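Local coordinates for peptidase M28 (Shewanella amazonensis SB2B, PDB 3IIB), which probably acts as a zinc-dependent carboxypeptidase or dipeptidase of family M28 and is probably active as a homodimer, at residues I326-I340 with A415-A427. Numbering follows the deposited sequence.
Sequences IAAESDFGAGPIYQI and ALAQNVAVYAQFA. With ZN (zinc ion), chain C.
Ile326 CG2 lies 4.1 Å from CZ of Phe426, the isoleucine and the ring reaching toward each other from the strand and the helix. Two residues along the strand, Ala328 CB packs on CE2 of the same ring at 3.8 Å. The phenyl reaches the strand because CG of Phe426 stands anti to its backbone N (chi1 177°). Tyr423 fills the next place, its hydroxyl close to the backbone between Glu329 and Ser330 and its CE1 and CZ against Ser330 CB. A water joins Ser330 OG to Asn419 OD1, to which it donates. Asp331 turns away from the helix, and both its carboxylate oxygens bind zinc, with His257 and Asp269 on the same ion. Ala334 CB meets Leu416 CD1. Asn419 ND2 donates to Gly335 O at 2.9 Å and also to Ala415 O in its own helix, which pins the amide. Pro336 rests on Ala415 CB. At Ile337 the bent Gln418 side chain (chi2 -100°) reads both backbone polar groups: OE1 accepts from Ile337 N at 2.8 Å, and NE2 donates to a lone pair of Ile337 O, also at 2.8 Å. NE2 has a further acceptor in Leu362 O. A leucine in place of Gln418 would probably leave Ile337 N and O, and Leu362 O, without these partners, so the strand start would be held less firmly. Ile337 CD1 wedges between Val422 and the Tyr423 ring, and Ile340 CD1 reaches Val422 CG1. Helix 413-432 thus packs on strand 324-329 of the large sheet, the zinc-ligand loop and strand 337-343 of the small sheet, as in the alpha/beta metallopeptidase fold of family M28.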
# COMPACT_ATOMS: atom_id res chain seq x y z
N ILE A 326 -8.16 -30.19 -24.65
CA ILE A 326 -8.73 -29.21 -23.74
C ILE A 326 -7.67 -28.20 -23.44
O ILE A 326 -6.48 -28.52 -23.49
CB ILE A 326 -9.25 -29.87 -22.45
CG1 ILE A 326 -10.13 -28.89 -21.65
CG2 ILE A 326 -8.09 -30.38 -21.60
CD1 ILE A 326 -11.17 -29.60 -20.73
N ALA A 327 -8.10 -26.98 -23.16
CA ALA A 327 -7.21 -25.90 -22.78
C ALA A 327 -7.68 -25.21 -21.49
O ALA A 327 -8.87 -25.10 -21.29
CB ALA A 327 -7.15 -24.85 -23.91
N ALA A 328 -6.74 -24.73 -20.66
CA ALA A 328 -7.03 -23.99 -19.42
C ALA A 328 -5.90 -23.05 -19.12
O ALA A 328 -4.76 -23.28 -19.55
CB ALA A 328 -7.28 -24.92 -18.21
N GLU A 329 -6.22 -21.96 -18.43
CA GLU A 329 -5.22 -20.94 -18.09
C GLU A 329 -5.37 -20.47 -16.65
O GLU A 329 -6.49 -20.19 -16.20
CB GLU A 329 -5.32 -19.75 -19.01
CG GLU A 329 -4.37 -18.64 -18.59
CD GLU A 329 -4.29 -17.47 -19.58
OE1 GLU A 329 -5.36 -16.98 -19.97
OE2 GLU A 329 -3.14 -17.07 -19.94
N SER A 330 -4.24 -20.36 -15.96
CA SER A 330 -4.17 -19.77 -14.61
C SER A 330 -3.82 -18.28 -14.77
O SER A 330 -2.69 -17.93 -15.15
CB SER A 330 -3.11 -20.46 -13.79
OG SER A 330 -3.08 -19.99 -12.42
N ASP A 331 -4.77 -17.42 -14.47
CA ASP A 331 -4.54 -15.95 -14.50
C ASP A 331 -5.55 -15.25 -13.58
O ASP A 331 -6.26 -14.35 -13.98
CB ASP A 331 -4.68 -15.39 -15.90
CG ASP A 331 -4.32 -13.93 -15.96
OD1 ASP A 331 -3.46 -13.52 -15.17
OD2 ASP A 331 -4.84 -13.20 -16.81
N PHE A 332 -5.57 -15.69 -12.33
CA PHE A 332 -6.32 -15.00 -11.28
C PHE A 332 -5.55 -15.09 -9.97
O PHE A 332 -6.11 -15.34 -8.91
CB PHE A 332 -7.74 -15.55 -11.22
CG PHE A 332 -8.72 -14.65 -10.54
CD1 PHE A 332 -8.55 -13.28 -10.48
CD2 PHE A 332 -9.87 -15.19 -9.97
CE1 PHE A 332 -9.46 -12.49 -9.87
CE2 PHE A 332 -10.83 -14.37 -9.37
CZ PHE A 332 -10.62 -13.03 -9.31
N GLY A 333 -4.24 -14.84 -10.07
CA GLY A 333 -3.35 -14.75 -8.91
C GLY A 333 -2.97 -16.10 -8.36
O GLY A 333 -2.75 -17.03 -9.13
N ALA A 334 -2.84 -16.17 -7.04
CA ALA A 334 -2.35 -17.38 -6.33
C ALA A 334 -3.35 -17.94 -5.35
O ALA A 334 -3.04 -18.92 -4.68
CB ALA A 334 -1.03 -17.09 -5.61
N GLY A 335 -4.56 -17.36 -5.30
CA GLY A 335 -5.60 -17.86 -4.39
C GLY A 335 -6.02 -19.28 -4.73
O GLY A 335 -5.97 -19.66 -5.88
N PRO A 336 -6.47 -20.07 -3.73
CA PRO A 336 -6.74 -21.47 -4.05
C PRO A 336 -7.95 -21.64 -4.98
O PRO A 336 -8.90 -20.82 -4.97
CB PRO A 336 -7.02 -22.12 -2.68
CG PRO A 336 -7.23 -21.00 -1.76
CD PRO A 336 -6.69 -19.75 -2.32
N ILE A 337 -7.91 -22.73 -5.73
CA ILE A 337 -9.00 -23.16 -6.57
C ILE A 337 -10.10 -23.79 -5.73
O ILE A 337 -9.84 -24.66 -4.89
CB ILE A 337 -8.51 -24.15 -7.67
CG1 ILE A 337 -7.57 -23.40 -8.60
CG2 ILE A 337 -9.70 -24.72 -8.47
CD1 ILE A 337 -6.66 -24.27 -9.42
N TYR A 338 -11.33 -23.35 -5.98
CA TYR A 338 -12.53 -23.85 -5.24
C TYR A 338 -13.58 -24.56 -6.12
O TYR A 338 -14.50 -25.18 -5.58
CB TYR A 338 -13.21 -22.71 -4.45
CG TYR A 338 -13.74 -21.59 -5.32
CD1 TYR A 338 -15.02 -21.62 -5.85
CD2 TYR A 338 -12.94 -20.49 -5.63
CE1 TYR A 338 -15.49 -20.58 -6.67
CE2 TYR A 338 -13.40 -19.45 -6.40
CZ TYR A 338 -14.67 -19.50 -6.95
OH TYR A 338 -15.09 -18.44 -7.76
N GLN A 339 -13.41 -24.52 -7.42
CA GLN A 339 -14.39 -25.09 -8.35
C GLN A 339 -13.73 -25.22 -9.73
O GLN A 339 -12.90 -24.37 -10.12
CB GLN A 339 -15.62 -24.18 -8.44
CG GLN A 339 -16.78 -24.75 -9.26
CD GLN A 339 -18.05 -23.95 -9.02
OE1 GLN A 339 -18.37 -23.67 -7.87
NE2 GLN A 339 -18.78 -23.60 -10.09
N ILE A 340 -14.08 -26.29 -10.45
CA ILE A 340 -13.75 -26.37 -11.87
C ILE A 340 -15.01 -26.34 -12.70
O ILE A 340 -15.88 -27.19 -12.57
CB ILE A 340 -12.88 -27.60 -12.22
CG1 ILE A 340 -11.58 -27.56 -11.43
CG2 ILE A 340 -12.64 -27.67 -13.79
CD1 ILE A 340 -10.71 -28.82 -11.54
N ALA A 415 -1.34 -21.44 -0.70
CA ALA A 415 -2.33 -21.30 -1.76
C ALA A 415 -1.73 -21.56 -3.17
O ALA A 415 -2.35 -22.20 -4.05
CB ALA A 415 -2.97 -19.91 -1.70
N LEU A 416 -0.50 -21.06 -3.38
CA LEU A 416 0.19 -21.29 -4.66
C LEU A 416 0.37 -22.81 -4.87
O LEU A 416 0.10 -23.32 -5.97
CB LEU A 416 1.54 -20.63 -4.64
CG LEU A 416 2.25 -20.65 -6.00
CD1 LEU A 416 1.71 -19.58 -6.95
CD2 LEU A 416 3.76 -20.38 -5.78
N ALA A 417 0.79 -23.51 -3.81
CA ALA A 417 0.97 -24.94 -3.85
C ALA A 417 -0.31 -25.70 -4.16
O ALA A 417 -0.28 -26.71 -4.87
CB ALA A 417 1.62 -25.47 -2.52
N GLN A 418 -1.44 -25.27 -3.60
CA GLN A 418 -2.73 -25.89 -3.91
C GLN A 418 -3.08 -25.74 -5.40
O GLN A 418 -3.62 -26.66 -6.02
CB GLN A 418 -3.83 -25.31 -3.05
CG GLN A 418 -5.18 -26.07 -3.15
CD GLN A 418 -6.19 -25.38 -4.07
OE1 GLN A 418 -5.86 -24.45 -4.83
NE2 GLN A 418 -7.44 -25.81 -3.99
N ASN A 419 -2.77 -24.59 -5.99
CA ASN A 419 -2.97 -24.45 -7.42
C ASN A 419 -2.08 -25.38 -8.24
O ASN A 419 -2.54 -25.97 -9.22
CB ASN A 419 -2.69 -23.02 -7.90
CG ASN A 419 -3.80 -22.03 -7.54
OD1 ASN A 419 -4.70 -21.77 -8.34
ND2 ASN A 419 -3.71 -21.45 -6.32
N VAL A 420 -0.83 -25.53 -7.83
CA VAL A 420 0.10 -26.43 -8.50
C VAL A 420 -0.48 -27.87 -8.44
O VAL A 420 -0.51 -28.59 -9.46
CB VAL A 420 1.50 -26.39 -7.88
CG1 VAL A 420 2.35 -27.45 -8.52
CG2 VAL A 420 2.11 -25.03 -8.08
N ALA A 421 -0.99 -28.23 -7.27
CA ALA A 421 -1.57 -29.56 -7.03
C ALA A 421 -2.75 -29.79 -7.94
O ALA A 421 -2.82 -30.82 -8.60
CB ALA A 421 -2.02 -29.76 -5.56
N VAL A 422 -3.66 -28.82 -8.00
CA VAL A 422 -4.89 -28.98 -8.81
C VAL A 422 -4.59 -28.98 -10.32
O VAL A 422 -5.17 -29.77 -11.07
CB VAL A 422 -5.91 -27.89 -8.49
CG1 VAL A 422 -7.15 -28.12 -9.36
CG2 VAL A 422 -6.29 -27.98 -7.00
N TYR A 423 -3.67 -28.12 -10.78
CA TYR A 423 -3.31 -28.14 -12.20
C TYR A 423 -2.60 -29.43 -12.58
O TYR A 423 -2.79 -29.93 -13.68
CB TYR A 423 -2.47 -26.93 -12.64
CG TYR A 423 -3.34 -25.82 -13.19
CD1 TYR A 423 -3.98 -24.92 -12.34
CD2 TYR A 423 -3.57 -25.70 -14.55
CE1 TYR A 423 -4.77 -23.91 -12.85
CE2 TYR A 423 -4.38 -24.71 -15.07
CZ TYR A 423 -5.01 -23.83 -14.23
OH TYR A 423 -5.82 -22.84 -14.76
N ALA A 424 -1.79 -29.96 -11.67
CA ALA A 424 -1.10 -31.21 -11.94
C ALA A 424 -2.14 -32.34 -12.09
O ALA A 424 -2.04 -33.15 -13.03
CB ALA A 424 -0.08 -31.51 -10.87
N GLN A 425 -3.12 -32.38 -11.20
CA GLN A 425 -4.20 -33.34 -11.31
C GLN A 425 -4.97 -33.13 -12.63
O GLN A 425 -5.26 -34.08 -13.36
CB GLN A 425 -5.20 -33.22 -10.14
CG GLN A 425 -4.59 -33.59 -8.80
CD GLN A 425 -5.60 -33.73 -7.68
OE1 GLN A 425 -6.64 -33.09 -7.71
NE2 GLN A 425 -5.30 -34.60 -6.70
N PHE A 426 -5.35 -31.88 -12.90
CA PHE A 426 -6.08 -31.58 -14.13
C PHE A 426 -5.30 -32.03 -15.36
O PHE A 426 -5.87 -32.68 -16.26
CB PHE A 426 -6.37 -30.07 -14.21
CG PHE A 426 -7.06 -29.64 -15.48
CD1 PHE A 426 -8.43 -29.75 -15.60
CD2 PHE A 426 -6.34 -29.07 -16.53
CE1 PHE A 426 -9.07 -29.32 -16.75
CE2 PHE A 426 -6.99 -28.67 -17.68
CZ PHE A 426 -8.34 -28.79 -17.80
N ALA A 427 -4.05 -31.63 -15.48
CA ALA A 427 -3.28 -31.93 -16.67
C ALA A 427 -3.08 -33.45 -16.77
O ALA A 427 -3.24 -34.00 -17.84
CB ALA A 427 -1.94 -31.19 -16.71
ZN ZN C . -3.50 -11.51 -15.92
O HOH W 1 -4.98 -21.26 -10.99
O HOH W 2 -5.49 -11.15 -14.67
O HOH W 3 -3.92 -9.87 -16.87